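Long-range contacts in alpha-1,3-glucanase (Streptomyces thermodiastaticus, PDB 7C7D), which probably hydrolyses the alpha-1,3-linked glucose chains of alpha-1,3-glucan, acting as a thermostable glycoside hydrolase of family GH87: residues Ser85-Arg90 with Thr399-Leu403; His160-Asn164 with Leu371-Gly375; Asn455-Gly461 with Thr492-Pro498; Phe59-Glu65 with Val190-Glu196; Ala404-Tyr410 with Gly429-Ser435. All coordinates share one frame; numbering follows the deposited sequence.

How the contacts relate
From the N terminus, strand 59-63 meets strand 188-196 in contact 4, which closes 124 residues of the N-terminal beta domain. Two further pieces of that domain reach forward to the parallel beta-helix: 85-90 meets 399-403 in contact 1, and 160-164 meets 371-375 in contact 2. Contact 2 lies wholly within the span of contact 1, and both cross contact 4 along the chain. Contacts 1 and 4 share the calcium ion, while a salt bridge from Arg372 to Asp194 joins contacts 2 and 4. Farther on, contacts 5 and 3 follow in series, each stacking neighbouring coils of the beta-helix. Arg90 of contact 1 reaches the Arg459 carbonyl of contact 3.

Contact 1 (Ser85-Arg90 with Thr399-Leu403); sequences SEASGR and TQPNL. With CA (calcium ion), chain C.
Ser85 O is held by two donors, Gln400 NE2 at 2.9 Å and Arg90 NH1. The Arg90 bond lies in the carbonyl plane on a lone pair, the amide nitrogen 26° off it. Arg90 NH2 reaches Thr425 O and NE forms a salt bridge with Asp424. The second hydrogen of Gln400 NE2 goes to Ala87 O from above the carbonyl plane, and Arg90 N reaches the same oxygen from the opposite face. A bend at chi2 (-68°) folds the glutamine over Glu86 O, 3.0 Å from Gln400 CD, and its NE2 covers one face of the Arg90 guanidinium. A leucine in place of Gln400 would probably leave Ser85 O and Ala87 O each short of a donor and Asn426 ND2 without OE1 as its acceptor. The Glu86 carboxylate and Asn402 amide lie nearly parallel at packing distance, Asn402 OD1 being hydrogen-bonded to His160 ND1. A water joins Glu86 OE2 (2.6 Å) to Asn402 O, while the carboxylate accepts from His160 N and Phe161 N. Another water links Ser88 OG and Thr399 OG1. With Ser88 O bound to calcium, this is a calcium-binding loop of the N-terminal beta domain seated on a turn of the parallel beta-helix.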
# COMPACT_ATOMS: atom_id res chain seq x y z
N SER A 85 11.02 -11.41 6.11
CA SER A 85 9.99 -10.60 6.75
C SER A 85 9.27 -9.70 5.76
O SER A 85 8.10 -9.38 5.97
CB SER A 85 10.57 -9.76 7.89
OG SER A 85 11.37 -8.68 7.40
N GLU A 86 9.95 -9.29 4.68
CA GLU A 86 9.35 -8.42 3.69
C GLU A 86 8.68 -9.18 2.55
O GLU A 86 8.13 -8.55 1.64
CB GLU A 86 10.37 -7.43 3.11
CG GLU A 86 10.73 -6.28 4.05
CD GLU A 86 11.40 -5.12 3.33
OE1 GLU A 86 11.69 -5.25 2.13
OE2 GLU A 86 11.64 -4.08 3.98
N ALA A 87 8.71 -10.51 2.58
CA ALA A 87 8.05 -11.29 1.54
C ALA A 87 6.56 -11.44 1.84
O ALA A 87 6.16 -11.58 3.00
CB ALA A 87 8.68 -12.68 1.46
N SER A 88 5.75 -11.40 0.79
CA SER A 88 4.35 -11.80 0.90
C SER A 88 4.27 -13.19 1.51
O SER A 88 4.97 -14.11 1.08
CB SER A 88 3.74 -11.80 -0.50
OG SER A 88 2.33 -11.97 -0.46
N GLY A 89 3.43 -13.35 2.53
CA GLY A 89 3.38 -14.61 3.24
C GLY A 89 4.57 -14.91 4.12
O GLY A 89 4.65 -16.00 4.68
N ARG A 90 5.51 -13.97 4.24
CA ARG A 90 6.74 -14.13 5.01
C ARG A 90 7.63 -15.24 4.47
O ARG A 90 8.50 -15.74 5.19
CB ARG A 90 6.48 -14.30 6.51
CG ARG A 90 5.47 -13.34 7.07
CD ARG A 90 5.85 -11.87 6.83
NE ARG A 90 4.80 -11.04 7.41
CZ ARG A 90 4.98 -9.89 8.04
NH1 ARG A 90 6.19 -9.34 8.14
NH2 ARG A 90 3.93 -9.29 8.59
N THR A 399 -0.24 -4.80 0.39
CA THR A 399 0.66 -5.83 0.88
C THR A 399 2.05 -5.25 1.11
O THR A 399 2.57 -4.48 0.30
CB THR A 399 0.72 -7.03 -0.08
OG1 THR A 399 1.81 -7.87 0.29
CG2 THR A 399 0.88 -6.61 -1.53
N GLN A 400 2.63 -5.62 2.24
CA GLN A 400 4.04 -5.39 2.51
C GLN A 400 4.50 -3.93 2.45
O GLN A 400 5.49 -3.61 1.79
CB GLN A 400 4.91 -6.30 1.62
CG GLN A 400 5.05 -7.71 2.20
CD GLN A 400 5.86 -7.75 3.49
OE1 GLN A 400 6.40 -6.73 3.94
NE2 GLN A 400 5.96 -8.94 4.10
N PRO A 401 3.86 -3.02 3.19
CA PRO A 401 4.54 -1.74 3.46
C PRO A 401 5.76 -2.04 4.32
O PRO A 401 5.69 -2.83 5.27
CB PRO A 401 3.48 -0.93 4.22
CG PRO A 401 2.65 -1.98 4.92
CD PRO A 401 2.63 -3.18 4.00
N ASN A 402 6.91 -1.44 3.98
CA ASN A 402 8.17 -1.87 4.59
C ASN A 402 8.23 -1.50 6.07
O ASN A 402 8.92 -2.17 6.85
CB ASN A 402 9.37 -1.15 3.97
CG ASN A 402 9.52 -1.34 2.48
OD1 ASN A 402 10.07 -0.46 1.82
ND2 ASN A 402 9.06 -2.46 1.94
N LEU A 403 7.61 -0.39 6.43
CA LEU A 403 7.53 0.09 7.80
C LEU A 403 6.21 0.85 7.91
O LEU A 403 5.61 1.22 6.90
CB LEU A 403 8.75 0.95 8.16
CG LEU A 403 9.05 2.16 7.29
CD1 LEU A 403 8.39 3.41 7.85
CD2 LEU A 403 10.57 2.37 7.17
CA CA C . 5.78 -15.27 -0.85
O HOH W 1 11.11 -3.93 6.56
O HOH W 2 0.97 -10.27 1.24

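Contact 2 (His160-Asn164 with Leu371-Gly375); sequences HFYDN and LRNQG
His160 and Asn373 meet at two bends, each in the left-handed helical region of the backbone, and the nearest CA atoms across the contact, of His160 and Gly375, are 6.7 Å apart. One bend lies beside strand 163-169 of the N-terminal antiparallel sheet; the other lies beside strand 365-372, in a coil of the parallel beta-helix. Asn373 lays its amide obliquely over the imidazole, the planes 23° apart, with ND2 3.4 Å above the ring and offset toward its rim. This ND2 gives a weak bond to Tyr162 O (3.0 Å) and has a stronger partner in Asp349. Asn373 OD1 accepts from a water (2.7 Å) that in turn accepts from Tyr162 N, and His160 ND1 pairs with Asn402. The next residue back, Arg372, runs extended to CD and bends at chi3 (-76°), carrying its guanidinium to the Asn164 amide; the two planes are nearly coplanar. Arg372 NH1 then donates to Asn164 OD1 at 2.9 Å, the same nitrogen also bridging to Asp194 OD2.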
# COMPACT_ATOMS: atom_id res chain seq x y z
N HIS A 160 13.11 -2.47 2.07
CA HIS A 160 12.79 -2.35 0.65
C HIS A 160 13.66 -3.31 -0.18
O HIS A 160 14.28 -2.92 -1.16
CB HIS A 160 12.95 -0.90 0.18
CG HIS A 160 12.03 -0.50 -0.93
ND1 HIS A 160 10.68 -0.30 -0.75
CD2 HIS A 160 12.29 -0.20 -2.22
CE1 HIS A 160 10.14 0.08 -1.90
NE2 HIS A 160 11.10 0.15 -2.81
N PHE A 161 13.70 -4.58 0.24
CA PHE A 161 14.58 -5.56 -0.40
C PHE A 161 14.05 -6.05 -1.73
O PHE A 161 14.83 -6.51 -2.57
CB PHE A 161 14.76 -6.78 0.50
CG PHE A 161 15.17 -6.44 1.90
CD1 PHE A 161 16.24 -5.59 2.14
CD2 PHE A 161 14.48 -6.97 2.98
CE1 PHE A 161 16.61 -5.28 3.44
CE2 PHE A 161 14.84 -6.65 4.27
CZ PHE A 161 15.91 -5.81 4.50
N TYR A 162 12.74 -6.00 -1.93
CA TYR A 162 12.10 -6.57 -3.11
C TYR A 162 11.82 -5.48 -4.14
O TYR A 162 12.02 -4.29 -3.90
CB TYR A 162 10.81 -7.33 -2.72
CG TYR A 162 11.09 -8.56 -1.87
CD1 TYR A 162 11.27 -8.46 -0.50
CD2 TYR A 162 11.19 -9.83 -2.46
CE1 TYR A 162 11.55 -9.58 0.27
CE2 TYR A 162 11.48 -10.95 -1.71
CZ TYR A 162 11.66 -10.81 -0.34
OH TYR A 162 11.94 -11.93 0.41
N ASP A 163 11.33 -5.93 -5.29
CA ASP A 163 11.04 -5.09 -6.44
C ASP A 163 10.08 -5.91 -7.29
O ASP A 163 9.95 -7.12 -7.11
CB ASP A 163 12.34 -4.82 -7.21
CG ASP A 163 12.17 -3.84 -8.32
OD1 ASP A 163 11.53 -2.79 -8.08
OD2 ASP A 163 12.68 -4.11 -9.44
N ASN A 164 9.41 -5.23 -8.22
CA ASN A 164 8.46 -5.89 -9.12
C ASN A 164 8.91 -5.70 -10.56
O ASN A 164 9.23 -4.58 -10.98
CB ASN A 164 7.04 -5.37 -8.91
CG ASN A 164 6.42 -5.89 -7.63
OD1 ASN A 164 5.69 -6.88 -7.64
ND2 ASN A 164 6.74 -5.24 -6.51
N LEU A 371 -1.62 -2.02 -3.96
CA LEU A 371 -0.41 -1.38 -3.46
C LEU A 371 0.50 -2.45 -2.87
O LEU A 371 0.10 -3.17 -1.95
CB LEU A 371 -0.74 -0.33 -2.39
CG LEU A 371 -1.55 0.87 -2.91
CD1 LEU A 371 -3.04 0.78 -2.55
CD2 LEU A 371 -0.94 2.16 -2.39
N ARG A 372 1.72 -2.56 -3.41
CA ARG A 372 2.72 -3.50 -2.91
C ARG A 372 4.05 -2.77 -2.73
O ARG A 372 4.46 -2.00 -3.61
CB ARG A 372 2.92 -4.66 -3.89
CG ARG A 372 4.05 -5.62 -3.51
CD ARG A 372 4.26 -6.70 -4.56
NE ARG A 372 3.23 -7.75 -4.52
CZ ARG A 372 2.77 -8.36 -5.60
NH1 ARG A 372 3.21 -8.03 -6.80
NH2 ARG A 372 1.84 -9.30 -5.47
N ASN A 373 4.72 -3.02 -1.62
CA ASN A 373 6.11 -2.58 -1.42
C ASN A 373 6.24 -1.05 -1.36
O ASN A 373 7.07 -0.45 -2.05
CB ASN A 373 7.06 -3.19 -2.46
CG ASN A 373 8.53 -3.01 -2.10
OD1 ASN A 373 8.90 -2.91 -0.93
ND2 ASN A 373 9.38 -2.99 -3.12
N GLN A 374 5.40 -0.43 -0.53
CA GLN A 374 5.58 0.97 -0.16
C GLN A 374 6.62 1.05 0.95
O GLN A 374 6.83 0.09 1.70
CB GLN A 374 4.25 1.56 0.32
CG GLN A 374 3.32 1.99 -0.80
CD GLN A 374 3.11 0.92 -1.85
OE1 GLN A 374 2.42 -0.09 -1.60
NE2 GLN A 374 3.69 1.11 -3.03
N GLY A 375 7.28 2.20 1.05
CA GLY A 375 8.32 2.40 2.05
C GLY A 375 7.86 3.03 3.34
O GLY A 375 8.70 3.40 4.18
O HOH W 3 10.49 -5.06 -0.29

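Contact 3 (Asn455-Gly461 with Thr492-Pro498); sequences NTLVRTG and TTITDSP
Leu457 is bonded through both backbone polar atoms to the strand beside it: its N donates to Thr493 O at 2.8 Å, and its O accepts from Thr495 N at 2.9 Å. Its side chain enters the face shared with Ile494, where Leu457 CD1 comes within 4.3 Å of Ile494 CG1. On the opposite face Thr493 stands beside Thr456, both pointing the same way with OG1 beside the backbone N. Thr493 CB touches Thr456 OG1 at 3.6 Å, and the two CG2 methyls are 4.0 Å apart. Replacing Thr456 by a glycine is likely to leave a gap beside Thr493 CB and its CG2 methyl. The strands run parallel, 7° apart, as equivalent positions on successive coils of a parallel beta-helix. Both then turn through a residue with left-handed backbone angles, Arg459 on one and Asp496 on the other. Arg459 N bonds Thr495 O (3.0 Å), and Arg459 CG lies 3.8 Å from Asp496 CB. The guanidinium has Val458 CG1 over one face and a water at its edge; that water accepts from Arg459 NH1 and donates to Asp496 OD2 (2.7 Å), while NE forms a salt bridge with Asp424.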
# COMPACT_ATOMS: atom_id res chain seq x y z
N ASN A 455 -13.06 -4.56 6.83
CA ASN A 455 -11.67 -4.76 6.44
C ASN A 455 -11.18 -6.13 6.89
O ASN A 455 -11.66 -6.70 7.88
CB ASN A 455 -10.79 -3.67 7.06
CG ASN A 455 -11.21 -2.28 6.63
OD1 ASN A 455 -10.91 -1.86 5.52
ND2 ASN A 455 -11.94 -1.58 7.50
N THR A 456 -10.21 -6.67 6.15
CA THR A 456 -9.56 -7.93 6.46
C THR A 456 -8.07 -7.69 6.61
O THR A 456 -7.44 -7.12 5.71
CB THR A 456 -9.83 -8.97 5.36
OG1 THR A 456 -11.23 -9.25 5.35
CG2 THR A 456 -9.07 -10.26 5.63
N LEU A 457 -7.51 -8.11 7.74
CA LEU A 457 -6.14 -7.82 8.15
C LEU A 457 -5.43 -9.14 8.39
O LEU A 457 -5.81 -9.88 9.32
CB LEU A 457 -6.12 -6.98 9.42
CG LEU A 457 -7.01 -5.73 9.41
CD1 LEU A 457 -6.93 -5.00 10.74
CD2 LEU A 457 -6.64 -4.80 8.27
N VAL A 458 -4.43 -9.45 7.57
CA VAL A 458 -3.80 -10.77 7.55
C VAL A 458 -2.31 -10.61 7.87
O VAL A 458 -1.59 -9.90 7.16
CB VAL A 458 -3.98 -11.45 6.18
CG1 VAL A 458 -3.34 -12.83 6.19
CG2 VAL A 458 -5.46 -11.52 5.80
N ARG A 459 -1.86 -11.25 8.95
CA ARG A 459 -0.45 -11.19 9.35
C ARG A 459 0.02 -9.74 9.52
O ARG A 459 1.08 -9.34 9.03
CB ARG A 459 0.46 -11.96 8.38
CG ARG A 459 0.17 -13.47 8.34
CD ARG A 459 1.09 -14.22 7.36
NE ARG A 459 0.99 -13.64 6.02
CZ ARG A 459 0.07 -13.99 5.12
NH1 ARG A 459 -0.77 -14.99 5.38
NH2 ARG A 459 -0.01 -13.35 3.96
N THR A 460 -0.79 -8.94 10.22
CA THR A 460 -0.48 -7.55 10.51
C THR A 460 -0.24 -7.34 12.00
O THR A 460 -0.74 -8.10 12.84
CB THR A 460 -1.56 -6.58 9.99
OG1 THR A 460 -2.77 -6.70 10.76
CG2 THR A 460 -1.84 -6.81 8.50
N GLY A 461 0.50 -6.28 12.31
CA GLY A 461 1.07 -6.04 13.61
C GLY A 461 2.53 -6.46 13.67
O GLY A 461 3.00 -7.27 12.87
N THR A 492 -14.89 -6.75 10.99
CA THR A 492 -13.46 -6.88 10.74
C THR A 492 -13.05 -8.34 10.81
O THR A 492 -13.41 -9.05 11.76
CB THR A 492 -12.65 -6.08 11.77
OG1 THR A 492 -13.19 -4.77 11.91
CG2 THR A 492 -11.21 -5.95 11.32
N THR A 493 -12.28 -8.79 9.82
CA THR A 493 -11.67 -10.11 9.83
C THR A 493 -10.19 -9.92 10.12
O THR A 493 -9.52 -9.18 9.40
CB THR A 493 -11.89 -10.80 8.49
OG1 THR A 493 -13.30 -10.95 8.27
CG2 THR A 493 -11.23 -12.17 8.46
N ILE A 494 -9.70 -10.54 11.19
CA ILE A 494 -8.31 -10.41 11.61
C ILE A 494 -7.73 -11.81 11.73
O ILE A 494 -8.20 -12.61 12.56
CB ILE A 494 -8.16 -9.62 12.93
CG1 ILE A 494 -8.82 -8.24 12.81
CG2 ILE A 494 -6.70 -9.51 13.31
CD1 ILE A 494 -8.71 -7.36 14.04
N THR A 495 -6.74 -12.13 10.90
CA THR A 495 -6.29 -13.50 10.73
C THR A 495 -4.77 -13.58 10.86
O THR A 495 -4.05 -12.81 10.21
CB THR A 495 -6.72 -14.00 9.35
OG1 THR A 495 -8.14 -13.85 9.23
CG2 THR A 495 -6.32 -15.47 9.13
N ASP A 496 -4.30 -14.51 11.68
CA ASP A 496 -2.88 -14.85 11.75
C ASP A 496 -2.03 -13.66 12.18
O ASP A 496 -0.93 -13.43 11.67
CB ASP A 496 -2.38 -15.45 10.43
CG ASP A 496 -3.11 -16.73 10.06
OD1 ASP A 496 -3.69 -17.39 10.95
OD2 ASP A 496 -3.12 -17.10 8.86
N SER A 497 -2.54 -12.89 13.14
CA SER A 497 -1.78 -11.75 13.64
C SER A 497 -0.61 -12.25 14.47
O SER A 497 -0.79 -13.09 15.35
CB SER A 497 -2.67 -10.91 14.54
OG SER A 497 -3.81 -10.44 13.87
N PRO A 498 0.61 -11.75 14.24
CA PRO A 498 1.74 -12.22 15.05
C PRO A 498 1.65 -11.80 16.50
O PRO A 498 2.14 -12.52 17.38
CB PRO A 498 2.97 -11.63 14.35
CG PRO A 498 2.43 -10.47 13.56
CD PRO A 498 1.05 -10.86 13.14
O HOH W 4 -13.24 -3.19 9.66
O HOH W 5 -14.37 -8.63 7.19
O HOH W 6 -3.53 -9.47 11.22
O HOH W 7 -0.81 -17.02 7.48

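Contact 4 (Phe59-Glu65 with Val190-Glu196); sequences FTSVEAE and VDVADFE. With CA (calcium ion), chain C.
Glu63 faces Val192 as a non-hydrogen-bonded pair of antiparallel strands, and its side chain climbs to a calcium ion. Its CB sits 4.2 Å from the metal; beyond CG a bend at chi2 (-72°) curls the chain back, bringing CD within 4.1 Å of Val192 CG2. At the tip, OE2 binds calcium at 2.3 Å and lies against Val192 CB, while OE1 probably hydrogen-bonds Ser88 OG. Asp191 grips the same ion twice, by OD1 at 2.3 Å and by its backbone O, which also accepts from Ala64 N above the carbonyl plane. Glu65 binds with both carboxylate oxygens. On this face, the Ser61 hydroxyl donates to Asp194 OD1 at 2.7 Å, meeting it from above the carboxylate plane. Phe59 runs alongside Asp194, its CD1 3.6 Å from Asp194 CB, and packs its CB on Glu196 CB. On the other face Val62 CG2 leans on Phe195 CE1. Backbone bonds pair Thr60 with Phe195 and Val62 with Ala193. Ser88 O and Gln91 O bring the calcium ligand atoms to seven, drawing the loop that bears them onto the strand pair, consistent with the structural calcium site of a carbohydrate-binding-module-like beta-sandwich.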
# COMPACT_ATOMS: atom_id res chain seq x y z
N PHE A 59 -6.19 -9.69 -11.93
CA PHE A 59 -5.07 -10.61 -11.79
C PHE A 59 -5.24 -11.46 -10.55
O PHE A 59 -5.98 -11.11 -9.62
CB PHE A 59 -3.69 -9.90 -11.80
CG PHE A 59 -3.39 -9.08 -10.57
CD1 PHE A 59 -2.86 -9.66 -9.43
CD2 PHE A 59 -3.58 -7.70 -10.58
CE1 PHE A 59 -2.55 -8.89 -8.31
CE2 PHE A 59 -3.28 -6.93 -9.47
CZ PHE A 59 -2.77 -7.53 -8.33
N THR A 60 -4.54 -12.59 -10.54
CA THR A 60 -4.48 -13.48 -9.38
C THR A 60 -3.03 -13.74 -9.03
O THR A 60 -2.22 -14.03 -9.92
CB THR A 60 -5.21 -14.79 -9.67
OG1 THR A 60 -6.59 -14.51 -9.87
CG2 THR A 60 -5.07 -15.75 -8.50
N SER A 61 -2.70 -13.63 -7.75
CA SER A 61 -1.35 -13.85 -7.27
C SER A 61 -1.16 -15.30 -6.86
O SER A 61 -2.08 -15.92 -6.31
CB SER A 61 -1.04 -12.93 -6.09
OG SER A 61 -1.18 -11.57 -6.46
N VAL A 62 0.03 -15.83 -7.12
CA VAL A 62 0.42 -17.15 -6.66
C VAL A 62 1.74 -17.01 -5.91
O VAL A 62 2.73 -16.53 -6.48
CB VAL A 62 0.58 -18.14 -7.83
CG1 VAL A 62 0.98 -19.52 -7.30
CG2 VAL A 62 -0.72 -18.22 -8.64
N GLU A 63 1.75 -17.39 -4.64
CA GLU A 63 2.97 -17.31 -3.86
C GLU A 63 4.00 -18.29 -4.41
O GLU A 63 3.67 -19.44 -4.73
CB GLU A 63 2.69 -17.63 -2.39
CG GLU A 63 1.76 -16.65 -1.70
CD GLU A 63 2.40 -15.30 -1.42
OE1 GLU A 63 1.65 -14.40 -0.98
OE2 GLU A 63 3.62 -15.14 -1.62
N ALA A 64 5.25 -17.85 -4.51
CA ALA A 64 6.28 -18.73 -5.04
C ALA A 64 6.45 -19.97 -4.17
O ALA A 64 6.73 -21.07 -4.69
CB ALA A 64 7.60 -17.97 -5.15
N GLU A 65 6.26 -19.83 -2.86
CA GLU A 65 6.40 -20.95 -1.94
C GLU A 65 5.30 -21.98 -2.11
O GLU A 65 5.42 -23.08 -1.56
CB GLU A 65 6.47 -20.43 -0.50
CG GLU A 65 5.27 -19.55 -0.08
CD GLU A 65 5.46 -18.05 -0.33
OE1 GLU A 65 6.18 -17.67 -1.27
OE2 GLU A 65 4.85 -17.25 0.41
N VAL A 190 12.42 -15.30 -5.32
CA VAL A 190 11.11 -15.03 -5.90
C VAL A 190 10.06 -15.11 -4.80
O VAL A 190 9.96 -16.12 -4.09
CB VAL A 190 10.80 -16.02 -7.04
CG1 VAL A 190 9.44 -15.70 -7.66
CG2 VAL A 190 11.90 -15.96 -8.10
N ASP A 191 9.26 -14.05 -4.67
CA ASP A 191 8.28 -13.96 -3.59
C ASP A 191 6.89 -14.44 -4.03
O ASP A 191 6.29 -15.31 -3.39
CB ASP A 191 8.22 -12.51 -3.12
CG ASP A 191 7.22 -12.29 -2.00
OD1 ASP A 191 6.72 -13.29 -1.42
OD2 ASP A 191 6.96 -11.10 -1.69
N VAL A 192 6.37 -13.85 -5.10
CA VAL A 192 4.99 -14.04 -5.53
C VAL A 192 4.92 -13.59 -6.98
O VAL A 192 5.66 -12.70 -7.40
CB VAL A 192 4.01 -13.26 -4.60
CG1 VAL A 192 4.38 -11.78 -4.49
CG2 VAL A 192 2.56 -13.44 -5.06
N ALA A 193 4.05 -14.22 -7.76
CA ALA A 193 3.83 -13.86 -9.15
C ALA A 193 2.36 -13.55 -9.38
O ALA A 193 1.49 -14.26 -8.86
CB ALA A 193 4.29 -14.98 -10.09
N ASP A 194 2.09 -12.50 -10.15
CA ASP A 194 0.73 -12.08 -10.48
C ASP A 194 0.46 -12.41 -11.94
O ASP A 194 1.26 -12.07 -12.82
CB ASP A 194 0.54 -10.57 -10.28
CG ASP A 194 0.98 -10.08 -8.91
OD1 ASP A 194 0.92 -10.83 -7.92
OD2 ASP A 194 1.39 -8.90 -8.84
N PHE A 195 -0.68 -13.06 -12.20
CA PHE A 195 -1.07 -13.47 -13.55
C PHE A 195 -2.27 -12.64 -13.97
O PHE A 195 -3.33 -12.74 -13.34
CB PHE A 195 -1.38 -14.96 -13.55
CG PHE A 195 -0.18 -15.82 -13.25
CD1 PHE A 195 0.20 -16.09 -11.95
CD2 PHE A 195 0.60 -16.30 -14.29
CE1 PHE A 195 1.31 -16.86 -11.68
CE2 PHE A 195 1.72 -17.07 -14.03
CZ PHE A 195 2.08 -17.35 -12.72
N GLU A 196 -2.09 -11.81 -14.99
CA GLU A 196 -3.07 -10.79 -15.37
C GLU A 196 -3.48 -10.94 -16.82
O GLU A 196 -2.66 -11.29 -17.68
CB GLU A 196 -2.49 -9.37 -15.17
CG GLU A 196 -3.52 -8.26 -15.39
CD GLU A 196 -3.04 -6.90 -14.93
OE1 GLU A 196 -1.99 -6.81 -14.26
OE2 GLU A 196 -3.74 -5.90 -15.23
CA CA C . 5.78 -15.27 -0.85

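Contact 5 (Ala404-Tyr410 with Gly429-Ser435); sequences ANGIAIY and GSGIAIS
Two successive coils of the parallel beta-helix stack here, residue on residue, from Ala404 over Gly429 to Tyr410 over Ser435. At the start the coils press close. Asn405 OD1 accepts from Ser430 N at 2.7 Å, the donor tilted 27° from the carbonyl plane, and Asn405 OD1 also rests 3.5 Å from Ala433 CB. With Asp377 on its ND2 and Arg475 reaching OD1, the asparagine amide is fixed from both ends. Glycines suit the tight points: a CB on Gly429 would run into the Ala404 carbonyl carbon, and one on Gly406 into Gly431 O. Strands 407-410 and 432-435 then run 3° from parallel, bonded alternately, as by Ala433 N to Ile407 O (2.9 Å) and Ile409 N to Ala433 O. On the face toward the beta-helix interior the isoleucines form the aliphatic stack familiar from this fold. Ile409 and Ile434 share one conformation, both bent at chi2 (-59°), which lays Ile434 CD1 against Ile409 CG1 at 3.8 Å. Ile407 and Ile432 are instead extended, Ile407 CB lying 4.4 Å from Ile432 CG1, and both touch Ile422. On the opposite face Ala408 pairs with Ala433, and Tyr410 CD1 touches Ser435 CB at 3.7 Å. The Tyr410 hydroxyl bonds Asp377, its ring meets Phe439 edge-to-face, and Ser435 OG pairs with Gln437 N.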
# COMPACT_ATOMS: atom_id res chain seq x y z
N ALA A 404 5.78 1.08 9.14
CA ALA A 404 4.53 1.79 9.40
C ALA A 404 3.31 1.00 8.92
O ALA A 404 3.33 -0.23 8.89
CB ALA A 404 4.58 3.23 8.89
N ASN A 405 2.24 1.69 8.56
CA ASN A 405 0.93 1.07 8.54
C ASN A 405 0.48 0.68 7.13
O ASN A 405 0.95 1.21 6.13
CB ASN A 405 -0.09 2.03 9.15
CG ASN A 405 0.35 2.53 10.51
OD1 ASN A 405 0.26 1.81 11.50
ND2 ASN A 405 0.85 3.76 10.57
N GLY A 406 -0.49 -0.24 7.07
CA GLY A 406 -1.19 -0.46 5.82
C GLY A 406 -2.02 0.76 5.44
O GLY A 406 -1.85 1.35 4.37
N ILE A 407 -2.93 1.14 6.34
CA ILE A 407 -3.71 2.36 6.23
C ILE A 407 -3.55 3.14 7.53
O ILE A 407 -3.73 2.58 8.62
CB ILE A 407 -5.20 2.09 5.95
CG1 ILE A 407 -5.36 1.51 4.55
CG2 ILE A 407 -6.02 3.36 6.16
CD1 ILE A 407 -6.79 1.13 4.16
N ALA A 408 -3.22 4.43 7.42
CA ALA A 408 -3.10 5.30 8.59
C ALA A 408 -3.97 6.52 8.40
O ALA A 408 -3.84 7.24 7.40
CB ALA A 408 -1.65 5.74 8.79
N ILE A 409 -4.85 6.77 9.36
CA ILE A 409 -5.68 7.97 9.39
C ILE A 409 -5.21 8.81 10.57
O ILE A 409 -5.47 8.46 11.73
CB ILE A 409 -7.17 7.63 9.55
CG1 ILE A 409 -7.61 6.59 8.50
CG2 ILE A 409 -8.01 8.91 9.50
CD1 ILE A 409 -7.41 7.00 7.06
N TYR A 410 -4.52 9.91 10.29
CA TYR A 410 -4.05 10.82 11.33
C TYR A 410 -4.97 12.04 11.30
O TYR A 410 -4.84 12.91 10.44
CB TYR A 410 -2.60 11.24 11.10
CG TYR A 410 -1.62 10.10 10.92
CD1 TYR A 410 -1.20 9.32 12.00
CD2 TYR A 410 -1.09 9.83 9.67
CE1 TYR A 410 -0.28 8.28 11.80
CE2 TYR A 410 -0.19 8.82 9.47
CZ TYR A 410 0.22 8.04 10.53
OH TYR A 410 1.13 7.04 10.28
N GLY A 429 4.28 -0.00 12.65
CA GLY A 429 2.88 0.19 12.33
C GLY A 429 1.96 -0.97 12.61
O GLY A 429 2.35 -1.97 13.23
N SER A 430 0.73 -0.81 12.15
CA SER A 430 -0.40 -1.72 12.28
C SER A 430 -0.98 -1.96 10.89
O SER A 430 -0.64 -1.26 9.93
CB SER A 430 -1.48 -1.07 13.16
OG SER A 430 -1.04 -0.92 14.50
N GLY A 431 -1.89 -2.92 10.77
CA GLY A 431 -2.66 -3.02 9.54
C GLY A 431 -3.44 -1.75 9.26
O GLY A 431 -3.34 -1.17 8.18
N ILE A 432 -4.23 -1.31 10.25
CA ILE A 432 -4.94 -0.04 10.21
C ILE A 432 -4.63 0.72 11.50
O ILE A 432 -4.71 0.15 12.59
CB ILE A 432 -6.47 -0.24 10.08
CG1 ILE A 432 -6.82 -0.84 8.73
CG2 ILE A 432 -7.21 1.08 10.31
CD1 ILE A 432 -8.28 -1.30 8.60
N ALA A 433 -4.30 2.00 11.36
CA ALA A 433 -4.14 2.90 12.50
C ALA A 433 -5.11 4.06 12.37
O ALA A 433 -5.14 4.74 11.34
CB ALA A 433 -2.70 3.42 12.57
N ILE A 434 -5.90 4.29 13.42
CA ILE A 434 -6.78 5.44 13.55
C ILE A 434 -6.18 6.29 14.67
O ILE A 434 -6.15 5.84 15.82
CB ILE A 434 -8.22 5.02 13.88
CG1 ILE A 434 -8.76 4.00 12.86
CG2 ILE A 434 -9.14 6.26 14.01
CD1 ILE A 434 -8.77 4.48 11.42
N SER A 435 -5.64 7.46 14.34
CA SER A 435 -4.65 8.07 15.21
C SER A 435 -4.80 9.57 15.34
O SER A 435 -5.15 10.28 14.39
CB SER A 435 -3.25 7.76 14.66
OG SER A 435 -2.27 8.39 15.46